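Particle-associated glycoside hydrolase (Acinetobacter phage Fri1, PDB 6C72) probably degrades the capsular polysaccharide of Acinetobacter baumannii as the phage tailspike, acting as a glycoside hydrolase during virus entry. Local coordinates at residues Leu274-Asp279 and Ala307-Val312; Ile222-Asp227 and Leu244-Lys249; Arg268-Ala273 and Leu299-Pro304; Val334-Gln339 and Asn363-Gly368. All coordinates share one frame; numbering follows the deposited sequence. Where two conformers were deposited one is given.

Following the chain from the N terminus, contact 2 comes first: 222-227 meets 244-249 after a coil with 16 residues between the segments. Residues 268-273 then open contact 3 and 274-279, directly after them, open contact 1. Contact 3 closes at 299-304 before contact 1 closes at 307-312, so these two cross. Contact 4, between 334-339 and 363-368, follows in series. None of the four nests within another. Contacts 2, 3 and 4 follow one side of a parallel beta-helix, from strand 220-224 to 360-363, and contact 1 carries strand 272-275 round the corner to the next side. Contacts 1 and 4 hold mainly loops and corners at strand ends, each with one parallel bridge.

Contact 1. Residues Leu274-Asp279 and Ala307-Val312; sequences LVYCHD and ATTDTV. With ZN (zinc ion), chain H.
Thr309, held in an ST turn in which Thr308 OG1 accepts from Asp310 N, puts its carbonyl oxygen over one face of the Tyr276 ring, with O 3.6 Å from CZ. A water donates to both this oxygen and Tyr276 OH, while Asp250 hydrogen-bonds to the hydroxyls of both residues. Asp310 continues across the same face in a CH-pi contact, its CA 4.0 Å from the ring centroid. The ring reaches this backbone because Tyr276 CG is anti to the backbone N (chi1 -173°). The Asp310 carboxylate is turned 50° from the ring plane; its OD1 sits 3.3 Å from Tyr276 CD2, and its OD2 is 3.2 Å from Val275 CG1. Thr311 O then accepts from Cys277 N at 3.0 Å, the donor lying in the carbonyl plane. Val312 ends the segment in a parallel bridge with Cys277, pushing CG2 to within 3.4 Å of Val275 C. Just beyond the corner at Tyr276, His278 NE2 binds a zinc ion at 2.0 Å, joined there by four waters; its ND1 donates to the anti lone pair of Asp279 OD1 at 2.7 Å, which keeps NE2 for the metal and fixes the ring's rotation. Arg247 forms a salt bridge to Asp310 OD1 and Asn305 bonds to OD2, so this acid is held at both oxygens while its CA lies over the Tyr276 ring, which fixes the corner preceding the zinc-binding histidine.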
loop_
_atom_site.group_PDB
_atom_site.type_symbol
_atom_site.label_atom_id
_atom_site.label_comp_id
_atom_site.label_asym_id
_atom_site.label_seq_id
_atom_site.Cartn_x
_atom_site.Cartn_y
_atom_site.Cartn_z
ATOM N N LEU A 274 0.280 10.287 -19.641
ATOM C CA LEU A 274 1.071 9.067 -19.611
ATOM C C LEU A 274 0.667 8.255 -20.827
ATOM O O LEU A 274 -0.506 7.892 -20.968
ATOM C CB LEU A 274 0.835 8.268 -18.327
ATOM C CG LEU A 274 0.972 9.008 -16.992
ATOM C CD1 LEU A 274 0.994 8.009 -15.848
ATOM C CD2 LEU A 274 2.226 9.854 -16.980
ATOM N N VAL A 275 1.635 7.948 -21.691
ATOM C CA VAL A 275 1.370 7.322 -22.976
ATOM C C VAL A 275 2.020 5.948 -23.095
ATOM O O VAL A 275 1.411 5.014 -23.629
ATOM C CB VAL A 275 1.831 8.244 -24.122
ATOM C CG1 VAL A 275 1.605 7.604 -25.463
ATOM C CG2 VAL A 275 1.116 9.587 -24.020
ATOM N N TYR A 276 3.236 5.785 -22.569
ATOM C CA TYR A 276 3.949 4.510 -22.679
ATOM C C TYR A 276 4.984 4.492 -21.554
ATOM O O TYR A 276 6.057 5.085 -21.696
ATOM C CB TYR A 276 4.590 4.374 -24.052
ATOM C CG TYR A 276 5.240 3.039 -24.412
ATOM C CD1 TYR A 276 5.277 1.968 -23.525
ATOM C CD2 TYR A 276 5.836 2.877 -25.662
ATOM C CE1 TYR A 276 5.885 0.778 -23.878
ATOM C CE2 TYR A 276 6.450 1.700 -26.027
ATOM C CZ TYR A 276 6.478 0.650 -25.143
ATOM O OH TYR A 276 7.092 -0.527 -25.536
ATOM N N CYS A 277 4.645 3.837 -20.440
ATOM C CA CYS A 277 5.481 3.844 -19.243
ATOM C C CYS A 277 4.833 2.941 -18.206
ATOM O O CYS A 277 3.661 2.575 -18.318
ATOM C CB CYS A 277 5.661 5.256 -18.677
ATOM S SG CYS A 277 4.093 6.142 -18.348
ATOM N N HIS A 278 5.607 2.589 -17.183
ATOM C CA HIS A 278 5.025 1.882 -16.053
ATOM C C HIS A 278 5.743 2.287 -14.772
ATOM O O HIS A 278 6.828 2.873 -14.799
ATOM C CB HIS A 278 5.017 0.343 -16.253
ATOM C CG HIS A 278 6.372 -0.300 -16.278
ATOM N ND1 HIS A 278 6.954 -0.854 -15.158
ATOM C CD2 HIS A 278 7.237 -0.527 -17.296
ATOM C CE1 HIS A 278 8.128 -1.367 -15.476
ATOM N NE2 HIS A 278 8.321 -1.185 -16.768
ATOM N N ASP A 279 5.073 2.018 -13.648
ATOM C CA ASP A 279 5.562 2.290 -12.296
ATOM C C ASP A 279 5.891 3.776 -12.117
ATOM O O ASP A 279 7.036 4.187 -11.953
ATOM C CB ASP A 279 6.749 1.386 -11.959
ATOM C CG ASP A 279 6.310 -0.037 -11.616
ATOM O OD1 ASP A 279 6.172 -0.896 -12.525
ATOM O OD2 ASP A 279 6.079 -0.287 -10.417
ATOM N N ALA A 307 -3.273 1.407 -31.875
ATOM C CA ALA A 307 -2.525 0.690 -32.905
ATOM C C ALA A 307 -1.018 0.915 -32.787
ATOM O O ALA A 307 -0.313 0.950 -33.796
ATOM C CB ALA A 307 -3.022 1.062 -34.306
ATOM N N THR A 308 -0.515 1.070 -31.560
ATOM C CA THR A 308 0.916 1.075 -31.289
ATOM C C THR A 308 1.198 0.106 -30.153
ATOM O O THR A 308 0.285 -0.491 -29.574
ATOM C CB THR A 308 1.449 2.463 -30.902
ATOM O OG1 THR A 308 1.006 2.785 -29.580
ATOM C CG2 THR A 308 0.972 3.517 -31.872
ATOM N N THR A 309 2.474 -0.027 -29.826
ATOM C CA THR A 309 2.909 -0.799 -28.674
ATOM C C THR A 309 2.840 -0.009 -27.380
ATOM O O THR A 309 3.331 -0.503 -26.359
ATOM C CB THR A 309 4.339 -1.289 -28.872
ATOM O OG1 THR A 309 5.181 -0.155 -29.144
ATOM C CG2 THR A 309 4.411 -2.331 -30.000
ATOM N N ASP A 310 2.278 1.201 -27.404
ATOM C CA ASP A 310 2.111 1.976 -26.181
ATOM C C ASP A 310 1.350 1.180 -25.120
ATOM O O ASP A 310 0.343 0.524 -25.408
ATOM C CB ASP A 310 1.346 3.266 -26.460
ATOM C CG ASP A 310 2.146 4.284 -27.229
ATOM O OD1 ASP A 310 3.372 4.112 -27.416
ATOM O OD2 ASP A 310 1.513 5.265 -27.667
ATOM N N THR A 311 1.826 1.263 -23.882
ATOM C CA THR A 311 1.106 0.666 -22.775
ATOM C C THR A 311 1.466 1.431 -21.509
ATOM O O THR A 311 2.588 1.934 -21.380
ATOM C CB THR A 311 1.419 -0.836 -22.636
ATOM O OG1 THR A 311 0.576 -1.398 -21.620
ATOM C CG2 THR A 311 2.873 -1.073 -22.260
ATOM N N VAL A 312 0.491 1.564 -20.604
ATOM C CA VAL A 312 0.686 2.244 -19.327
ATOM C C VAL A 312 0.087 1.399 -18.222
ATOM O O VAL A 312 -1.059 0.959 -18.328
ATOM C CB VAL A 312 0.067 3.651 -19.297
ATOM C CG1 VAL A 312 0.241 4.238 -17.904
ATOM C CG2 VAL A 312 0.747 4.533 -20.320
HETATM ZN ZN ZN H . 10.003 -1.717 -17.802
HETATM O O HOH W 1 4.710 -2.686 -25.433
HETATM O O HOH W 2 9.628 -0.901 -19.692
HETATM O O HOH W 3 9.519 -3.926 -17.906
HETATM O O HOH W 4 11.626 -2.710 -19.098
HETATM O O HOH W 5 11.670 -1.528 -16.254
#

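Contact 2. Residues Ile222-Asp227 and Leu244-Lys249; sequences IKIIGD and LYIRGK
Two successive coils of the parallel beta-helix meet here, with Ile222, Lys223 and Ile224 set beside Leu244, Tyr245 and Ile246. The strand segments run 10° apart with axes 4.6 Å from each other. Tyr245 N donates to Ile222 O at 2.8 Å, Ile224 N to Tyr245 O at 2.7 Å, and Arg247 N to Ile224 O at 2.8 Å, each donor nearly along the C=O axis. On the face carrying Ile222, Ile224, Leu244 and Ile246, the aliphatic side chains pack in a row, Ile222 CB and CG2 against Leu244 CD1. Ile224 CD1 touches Leu244 CD1 at 3.8 Å and lies alongside Ile246 CD1; in both isoleucines CG1 is anti to the carbonyl carbon, which sends the two ends the same way. The other face pairs Lys223 with Tyr245: the extended lysine runs beside the phenol, its CG 4.0 Å from Tyr245 CD2, and its amine bonds to Asn164 of the second subunit. Where the strands end, Ile225 CG2 packs 3.4 Å from Arg247 O, and a water accepts from Lys249 N while lying 2.9 Å from Ile225 O. Lys249 NZ is gripped by Glu194 and by carbonyl oxygens of the second subunit. The pair is sandwiched between strand 188-192, bonded to Lys223, and strand 272-275, bonded to 244-247, while Phe259 and His257 of strand 255-260 pack against the isoleucine and leucine face.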
loop_
_atom_site.group_PDB
_atom_site.type_symbol
_atom_site.label_atom_id
_atom_site.label_comp_id
_atom_site.label_asym_id
_atom_site.label_seq_id
_atom_site.Cartn_x
_atom_site.Cartn_y
_atom_site.Cartn_z
ATOM N N ILE A 222 7.996 18.748 -19.902
ATOM C CA ILE A 222 8.858 17.584 -19.736
ATOM C C ILE A 222 8.302 16.475 -20.611
ATOM O O ILE A 222 7.138 16.086 -20.460
ATOM C CB ILE A 222 8.945 17.123 -18.272
ATOM C CG1 ILE A 222 9.286 18.291 -17.345
ATOM C CG2 ILE A 222 9.974 15.993 -18.133
ATOM C CD1 ILE A 222 9.164 17.957 -15.876
ATOM N N LYS A 223 9.116 16.006 -21.550
ATOM C CA LYS A 223 8.826 14.830 -22.361
ATOM C C LYS A 223 9.809 13.742 -21.960
ATOM O O LYS A 223 11.023 13.916 -22.112
ATOM C CB LYS A 223 8.934 15.138 -23.860
ATOM C CG LYS A 223 8.735 13.926 -24.738
ATOM C CD LYS A 223 8.777 14.217 -26.246
ATOM C CE LYS A 223 8.584 12.890 -27.000
ATOM N NZ LYS A 223 8.700 12.954 -28.495
ATOM N N ILE A 224 9.293 12.635 -21.436
ATOM C CA ILE A 224 10.122 11.577 -20.868
ATOM C C ILE A 224 10.071 10.355 -21.772
ATOM O O ILE A 224 8.999 9.776 -21.988
ATOM C CB ILE A 224 9.686 11.224 -19.441
ATOM C CG1 ILE A 224 9.818 12.448 -18.527
ATOM C CG2 ILE A 224 10.527 10.086 -18.913
ATOM C CD1 ILE A 224 9.298 12.186 -17.091
ATOM N N ILE A 225 11.227 9.984 -22.316
ATOM C CA ILE A 225 11.414 8.687 -22.958
ATOM C C ILE A 225 12.317 7.782 -22.135
ATOM O O ILE A 225 12.193 6.553 -22.239
ATOM C CB ILE A 225 11.987 8.839 -24.386
ATOM C CG1 ILE A 225 11.330 10.002 -25.123
ATOM C CG2 ILE A 225 11.843 7.547 -25.208
ATOM C CD1 ILE A 225 11.957 10.243 -26.486
ATOM N N GLY A 226 13.197 8.347 -21.306
ATOM C CA GLY A 226 14.142 7.581 -20.525
ATOM C C GLY A 226 13.529 6.999 -19.266
ATOM O O GLY A 226 12.311 6.867 -19.127
ATOM N N ASP A 227 14.405 6.670 -18.324
ATOM C CA ASP A 227 14.095 5.811 -17.193
ATOM C C ASP A 227 14.504 6.482 -15.888
ATOM O O ASP A 227 15.496 7.207 -15.837
ATOM C CB ASP A 227 14.828 4.469 -17.347
ATOM C CG ASP A 227 14.392 3.448 -16.344
ATOM O OD1 ASP A 227 13.224 2.983 -16.403
ATOM O OD2 ASP A 227 15.231 3.132 -15.464
ATOM N N LEU A 244 3.598 17.735 -18.877
ATOM C CA LEU A 244 4.363 16.508 -18.702
ATOM C C LEU A 244 3.820 15.458 -19.662
ATOM O O LEU A 244 2.601 15.289 -19.771
ATOM C CB LEU A 244 4.266 16.005 -17.254
ATOM C CG LEU A 244 4.765 14.590 -16.942
ATOM C CD1 LEU A 244 6.268 14.440 -17.131
ATOM C CD2 LEU A 244 4.329 14.150 -15.541
ATOM N N TYR A 245 4.719 14.769 -20.360
ATOM C CA TYR A 245 4.359 13.772 -21.362
ATOM C C TYR A 245 5.372 12.639 -21.283
ATOM O O TYR A 245 6.577 12.869 -21.434
ATOM C CB TYR A 245 4.335 14.400 -22.754
ATOM C CG TYR A 245 3.925 13.491 -23.894
ATOM C CD1 TYR A 245 2.600 13.392 -24.282
ATOM C CD2 TYR A 245 4.874 12.769 -24.610
ATOM C CE1 TYR A 245 2.215 12.588 -25.335
ATOM C CE2 TYR A 245 4.504 11.954 -25.671
ATOM C CZ TYR A 245 3.168 11.868 -26.028
ATOM O OH TYR A 245 2.790 11.065 -27.087
ATOM N N ILE A 246 4.903 11.424 -21.024
ATOM C CA ILE A 246 5.795 10.295 -20.797
ATOM C C ILE A 246 5.501 9.224 -21.836
ATOM O O ILE A 246 4.438 8.583 -21.805
ATOM C CB ILE A 246 5.651 9.740 -19.383
ATOM C CG1 ILE A 246 5.753 10.894 -18.359
ATOM C CG2 ILE A 246 6.680 8.649 -19.168
ATOM C CD1 ILE A 246 5.820 10.446 -16.916
ATOM N N ARG A 247 6.462 8.978 -22.720
ATOM C CA ARG A 247 6.284 7.951 -23.741
ATOM C C ARG A 247 7.640 7.327 -24.037
ATOM O O ARG A 247 8.485 7.960 -24.672
ATOM C CB ARG A 247 5.664 8.549 -25.000
ATOM C CG ARG A 247 5.320 7.511 -26.029
ATOM C CD ARG A 247 4.866 8.078 -27.345
ATOM N NE ARG A 247 4.351 6.987 -28.145
ATOM C CZ ARG A 247 4.191 7.015 -29.463
ATOM N NH1 ARG A 247 4.520 8.105 -30.148
ATOM N NH2 ARG A 247 3.709 5.943 -30.093
ATOM N N GLY A 248 7.841 6.088 -23.597
ATOM C CA GLY A 248 9.064 5.374 -23.899
ATOM C C GLY A 248 9.029 4.750 -25.288
ATOM O O GLY A 248 8.150 5.019 -26.111
ATOM N N LYS A 249 10.011 3.884 -25.538
ATOM C CA LYS A 249 10.100 3.169 -26.800
ATOM C C LYS A 249 10.237 1.675 -26.546
ATOM O O LYS A 249 10.594 1.237 -25.446
ATOM C CB LYS A 249 11.281 3.662 -27.649
ATOM C CG LYS A 249 11.182 5.108 -28.043
ATOM C CD LYS A 249 12.353 5.517 -28.934
ATOM C CE LYS A 249 12.308 7.004 -29.263
ATOM N NZ LYS A 249 13.408 7.385 -30.177
HETATM O O HOH W 6 11.887 3.918 -23.514
#

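Contact 3. Residues Arg268-Ala273 and Leu299-Pro304; sequences RRNTAA and LFDIEP
The amide of Asn270 and the carboxylate of Asp301 are the flat groups that meet, their planes 57° apart. Asp301 CB sits over one face of the amide, 3.6 Å from Asn270 CG, and the carboxylate oxygen OD2 stands 3.7 Å from Asn270 ND2. A water spans these last two atoms, accepting from ND2 and donating to OD2; ND2 has a further partner in Glu242. The Phe300 ring lies near Ala272, with CD1 4.2 Å from Ala272 CB, and Phe287 meets it edge-to-face.

Beside these groups, Leu299 O is gripped twice by one residue. Thr271 N donates to it at 3.0 Å and Thr271 OG1 at 2.7 Å, and the two donors arrive from opposite faces of the carbonyl plane. The hydroxyl reaches it because OG1 stands between the backbone N and the carbonyl carbon (chi1 66°). That leaves the methyl CG2 to meet Leu299 CD1 at 4.0 Å. The buried threonine hydroxyl is thereby satisfied by backbone, and the chain is pinned next to the strand pair. Further on, Asp301 N donates to Ala272 O at 3.2 Å, in the carbonyl plane, and Ala273 CA makes a C-H...O contact with Asp301 O.

Strands 272-275 and 300-302 are thus adjacent rungs of the beta-helix. Strand 244-247 flanks the first and strand 333-336 the second, while from strand 286-289 Phe287 packs on Thr271, Ala272 and Phe300, and Gln289 on Thr271 and Leu299.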
loop_
_atom_site.group_PDB
_atom_site.type_symbol
_atom_site.label_atom_id
_atom_site.label_comp_id
_atom_site.label_asym_id
_atom_site.label_seq_id
_atom_site.Cartn_x
_atom_site.Cartn_y
_atom_site.Cartn_z
ATOM N N ARG A 268 -3.033 23.294 -23.289
ATOM C CA ARG A 268 -4.074 23.337 -24.311
ATOM C C ARG A 268 -4.579 21.963 -24.720
ATOM O O ARG A 268 -5.603 21.888 -25.414
ATOM C CB ARG A 268 -3.582 24.076 -25.554
ATOM C CG ARG A 268 -3.018 25.475 -25.283
ATOM C CD ARG A 268 -4.010 26.372 -24.555
ATOM N NE ARG A 268 -5.272 26.522 -25.276
ATOM C CZ ARG A 268 -5.436 27.350 -26.303
ATOM N NH1 ARG A 268 -4.416 28.080 -26.729
ATOM N NH2 ARG A 268 -6.610 27.454 -26.910
ATOM N N ARG A 269 -3.901 20.885 -24.318
ATOM C CA ARG A 269 -4.437 19.550 -24.554
ATOM C C ARG A 269 -4.777 18.892 -23.218
ATOM O O ARG A 269 -5.950 18.831 -22.855
ATOM C CB ARG A 269 -3.466 18.693 -25.380
ATOM C CG ARG A 269 -4.121 17.421 -25.939
ATOM C CD ARG A 269 -3.340 16.795 -27.092
ATOM N NE ARG A 269 -2.064 16.223 -26.660
ATOM C CZ ARG A 269 -1.158 15.689 -27.478
ATOM N NH1 ARG A 269 -1.375 15.635 -28.796
ATOM N NH2 ARG A 269 -0.026 15.208 -26.975
ATOM N N ASN A 270 -3.773 18.402 -22.490
ATOM C CA ASN A 270 -3.934 17.872 -21.143
ATOM C C ASN A 270 -2.897 18.506 -20.233
ATOM O O ASN A 270 -1.823 18.898 -20.690
ATOM C CB ASN A 270 -3.759 16.339 -21.108
ATOM C CG ASN A 270 -4.505 15.642 -22.225
ATOM O OD1 ASN A 270 -5.731 15.553 -22.196
ATOM N ND2 ASN A 270 -3.779 15.172 -23.225
ATOM N N THR A 271 -3.198 18.598 -18.939
ATOM C CA THR A 271 -2.167 19.071 -18.023
ATOM C C THR A 271 -0.975 18.129 -18.037
ATOM O O THR A 271 0.168 18.563 -17.871
ATOM C CB THR A 271 -2.694 19.215 -16.593
ATOM O OG1 THR A 271 -3.039 17.927 -16.069
ATOM C CG2 THR A 271 -3.889 20.163 -16.520
ATOM N N ALA A 272 -1.226 16.835 -18.202
ATOM C CA ALA A 272 -0.178 15.828 -18.214
ATOM C C ALA A 272 -0.717 14.573 -18.892
ATOM O O ALA A 272 -1.922 14.308 -18.853
ATOM C CB ALA A 272 0.303 15.499 -16.795
ATOM N N ALA A 273 0.182 13.792 -19.493
ATOM C CA ALA A 273 -0.240 12.580 -20.178
ATOM C C ALA A 273 0.780 11.478 -19.956
ATOM O O ALA A 273 1.990 11.715 -20.042
ATOM C CB ALA A 273 -0.438 12.814 -21.682
ATOM N N LEU A 299 -8.321 16.734 -18.714
ATOM C CA LEU A 299 -7.590 17.167 -17.533
ATOM C C LEU A 299 -6.296 16.375 -17.357
ATOM O O LEU A 299 -5.202 16.948 -17.374
ATOM C CB LEU A 299 -8.498 17.054 -16.303
ATOM C CG LEU A 299 -7.936 17.461 -14.945
ATOM C CD1 LEU A 299 -7.336 18.876 -14.952
ATOM C CD2 LEU A 299 -9.057 17.365 -13.913
ATOM N N PHE A 300 -6.406 15.060 -17.209
ATOM C CA PHE A 300 -5.266 14.179 -16.997
ATOM C C PHE A 300 -5.514 12.926 -17.823
ATOM O O PHE A 300 -6.598 12.344 -17.747
ATOM C CB PHE A 300 -5.097 13.845 -15.511
ATOM C CG PHE A 300 -4.030 12.833 -15.235
ATOM C CD1 PHE A 300 -2.721 13.217 -15.041
ATOM C CD2 PHE A 300 -4.337 11.484 -15.181
ATOM C CE1 PHE A 300 -1.747 12.277 -14.800
ATOM C CE2 PHE A 300 -3.361 10.541 -14.942
ATOM C CZ PHE A 300 -2.073 10.940 -14.746
ATOM N N ASP A 301 -4.548 12.535 -18.649
ATOM C CA ASP A 301 -4.823 11.559 -19.703
ATOM C C ASP A 301 -3.815 10.416 -19.645
ATOM O O ASP A 301 -2.645 10.595 -19.988
ATOM C CB ASP A 301 -4.795 12.243 -21.073
ATOM C CG ASP A 301 -5.505 11.439 -22.156
ATOM O OD1 ASP A 301 -6.214 10.463 -21.832
ATOM O OD2 ASP A 301 -5.362 11.795 -23.344
ATOM N N ILE A 302 -4.275 9.233 -19.236
ATOM C CA ILE A 302 -3.525 7.999 -19.458
ATOM C C ILE A 302 -4.066 7.410 -20.755
ATOM O O ILE A 302 -5.118 6.770 -20.760
ATOM C CB ILE A 302 -3.668 7.013 -18.302
ATOM C CG1 ILE A 302 -3.112 7.607 -17.014
ATOM C CG2 ILE A 302 -2.974 5.711 -18.644
ATOM C CD1 ILE A 302 -3.284 6.701 -15.813
ATOM N N GLU A 303 -3.367 7.645 -21.863
ATOM C CA GLU A 303 -3.868 7.231 -23.174
ATOM C C GLU A 303 -2.746 6.733 -24.074
ATOM O O GLU A 303 -2.150 7.502 -24.839
ATOM C CB GLU A 303 -4.632 8.365 -23.851
ATOM C CG GLU A 303 -5.284 7.949 -25.139
ATOM C CD GLU A 303 -6.245 8.989 -25.690
ATOM O OE1 GLU A 303 -6.155 10.182 -25.314
ATOM O OE2 GLU A 303 -7.101 8.619 -26.521
ATOM N N PRO A 304 -2.463 5.432 -24.044
ATOM C CA PRO A 304 -1.630 4.830 -25.098
ATOM C C PRO A 304 -2.227 5.089 -26.474
ATOM O O PRO A 304 -3.447 5.038 -26.663
ATOM C CB PRO A 304 -1.650 3.336 -24.753
ATOM C CG PRO A 304 -1.889 3.300 -23.273
ATOM C CD PRO A 304 -2.794 4.476 -22.970
HETATM O O HOH W 7 -4.256 13.306 -25.881
#

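Contact 4. Residues Val334-Gln339 and Asn363-Gly368; sequences VLVKEQ and NNCANG
A parallel bridge joins Val336 and Asn363; one of its bonds runs from Asn364 N to Val336 O, 2.9 Å long with the donor tilted 28° from the carbonyl plane, and the other pairs Val336 with Arg362. Beyond it the pairing passes to a side chain: Glu338 N donates to Cys365 SG at 3.4 Å in a fairly straight bond (160° at the hydrogen). The sulfur reaches this point with SG anti to the carbonyl carbon (chi1 -58°), where Glu338 CB also touches it at 3.7 Å. Lys337 crosses Asn364 at an angle, its CG 3.4 Å from Asn364 O, and its extended chain then leads away to Gln339 OE1 and Pro304 O. One water joins Glu338 O to Ala366 N; another donates to Glu338 OE1 at 2.6 Å and to Gly368 O while accepting from Asn367 N. OE2 is bonded to Thr341. The loop itself is folded by an Asx turn, Cys365 N bonding to Asn363 OD1, and by a type I turn from Cys365 to Gly368. This is the corner of a parallel beta-helix, where two neighbouring strands end and the ladder gives way to loops held by side-chain and water bonds.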
loop_
_atom_site.group_PDB
_atom_site.type_symbol
_atom_site.label_atom_id
_atom_site.label_comp_id
_atom_site.label_asym_id
_atom_site.label_seq_id
_atom_site.Cartn_x
_atom_site.Cartn_y
_atom_site.Cartn_z
ATOM N N VAL A 334 -10.306 12.609 -16.064
ATOM C CA VAL A 334 -9.068 11.925 -15.726
ATOM C C VAL A 334 -9.217 10.535 -16.329
ATOM O O VAL A 334 -9.975 9.699 -15.811
ATOM C CB VAL A 334 -8.866 11.879 -14.204
ATOM C CG1 VAL A 334 -7.550 11.232 -13.820
ATOM C CG2 VAL A 334 -8.991 13.289 -13.625
ATOM N N LEU A 335 -8.568 10.309 -17.464
ATOM C CA LEU A 335 -8.810 9.126 -18.275
ATOM C C LEU A 335 -7.831 8.022 -17.909
ATOM O O LEU A 335 -6.637 8.270 -17.723
ATOM C CB LEU A 335 -8.664 9.431 -19.769
ATOM C CG LEU A 335 -9.544 10.480 -20.440
ATOM C CD1 LEU A 335 -8.952 11.864 -20.223
ATOM C CD2 LEU A 335 -9.720 10.188 -21.930
ATOM N N VAL A 336 -8.341 6.800 -17.823
ATOM C CA VAL A 336 -7.512 5.612 -17.688
ATOM C C VAL A 336 -7.803 4.712 -18.885
ATOM O O VAL A 336 -8.939 4.260 -19.067
ATOM C CB VAL A 336 -7.771 4.877 -16.365
ATOM C CG1 VAL A 336 -6.965 3.567 -16.332
ATOM C CG2 VAL A 336 -7.416 5.766 -15.197
ATOM N N LYS A 337 -6.793 4.469 -19.709
ATOM C CA LYS A 337 -6.947 3.594 -20.868
ATOM C C LYS A 337 -5.977 2.430 -20.740
ATOM O O LYS A 337 -4.767 2.598 -20.922
ATOM C CB LYS A 337 -6.712 4.349 -22.174
ATOM C CG LYS A 337 -6.796 3.444 -23.382
ATOM C CD LYS A 337 -6.469 4.183 -24.660
ATOM C CE LYS A 337 -6.515 3.238 -25.844
ATOM N NZ LYS A 337 -5.970 3.872 -27.082
ATOM N N GLU A 338 -6.513 1.254 -20.440
ATOM C CA GLU A 338 -5.720 0.037 -20.470
ATOM C C GLU A 338 -5.521 -0.374 -21.922
ATOM O O GLU A 338 -6.479 -0.406 -22.699
ATOM C CB GLU A 338 -6.415 -1.073 -19.668
ATOM C CG GLU A 338 -5.593 -2.353 -19.491
ATOM C CD GLU A 338 -5.624 -3.230 -20.724
ATOM O OE1 GLU A 338 -6.700 -3.285 -21.363
ATOM O OE2 GLU A 338 -4.574 -3.820 -21.086
ATOM N N GLN A 339 -4.275 -0.661 -22.298
ATOM C CA GLN A 339 -3.989 -1.144 -23.649
ATOM C C GLN A 339 -2.746 -2.016 -23.620
ATOM O O GLN A 339 -1.658 -1.518 -23.311
ATOM C CB GLN A 339 -3.780 0.012 -24.624
ATOM C CG GLN A 339 -3.270 -0.427 -26.004
ATOM C CD GLN A 339 -3.058 0.758 -26.943
ATOM O OE1 GLN A 339 -3.998 1.492 -27.261
ATOM N NE2 GLN A 339 -1.819 0.951 -27.381
ATOM N N ASN A 363 -13.519 6.073 -17.505
ATOM C CA ASN A 363 -13.077 4.748 -17.912
ATOM C C ASN A 363 -12.930 4.737 -19.429
ATOM O O ASN A 363 -13.914 4.862 -20.160
ATOM C CB ASN A 363 -14.076 3.705 -17.419
ATOM C CG ASN A 363 -13.835 2.328 -18.021
ATOM O OD1 ASN A 363 -12.725 2.019 -18.474
ATOM N ND2 ASN A 363 -14.870 1.487 -18.018
ATOM N N ASN A 364 -11.706 4.601 -19.913
ATOM C CA ASN A 364 -11.484 4.538 -21.353
ATOM C C ASN A 364 -10.911 3.189 -21.785
ATOM O O ASN A 364 -10.157 3.112 -22.754
ATOM C CB ASN A 364 -10.571 5.672 -21.803
ATOM C CG ASN A 364 -10.794 6.048 -23.246
ATOM O OD1 ASN A 364 -11.881 5.834 -23.797
ATOM N ND2 ASN A 364 -9.760 6.595 -23.883
ATOM N N CYS A 365 -11.281 2.120 -21.086
ATOM C CA CYS A 365 -10.759 0.780 -21.346
ATOM C C CYS A 365 -11.712 0.038 -22.282
ATOM O O CYS A 365 -12.822 -0.323 -21.883
ATOM C CB CYS A 365 -10.578 0.022 -20.031
ATOM S SG CYS A 365 -9.463 0.856 -18.863
ATOM N N ALA A 366 -11.270 -0.205 -23.517
ATOM C CA ALA A 366 -12.117 -0.874 -24.500
ATOM C C ALA A 366 -12.387 -2.332 -24.129
ATOM O O ALA A 366 -13.459 -2.862 -24.441
ATOM C CB ALA A 366 -11.474 -0.796 -25.890
ATOM N N ASN A 367 -11.429 -2.991 -23.486
ATOM C CA ASN A 367 -11.588 -4.371 -23.065
ATOM C C ASN A 367 -11.884 -4.483 -21.574
ATOM O O ASN A 367 -11.587 -5.514 -20.964
ATOM C CB ASN A 367 -10.341 -5.173 -23.439
ATOM C CG ASN A 367 -10.225 -5.411 -24.947
ATOM O OD1 ASN A 367 -11.230 -5.597 -25.641
ATOM N ND2 ASN A 367 -8.990 -5.420 -25.457
ATOM N N GLY A 368 -12.461 -3.436 -20.976
ATOM C CA GLY A 368 -12.817 -3.438 -19.566
ATOM C C GLY A 368 -11.697 -3.009 -18.636
ATOM O O GLY A 368 -10.532 -3.335 -18.871
HETATM O O HOH W 8 -8.531 0.176 -24.393
HETATM O O HOH W 9 -9.104 -2.462 -21.599
HETATM O O HOH W 10 -5.819 -5.142 -24.018
#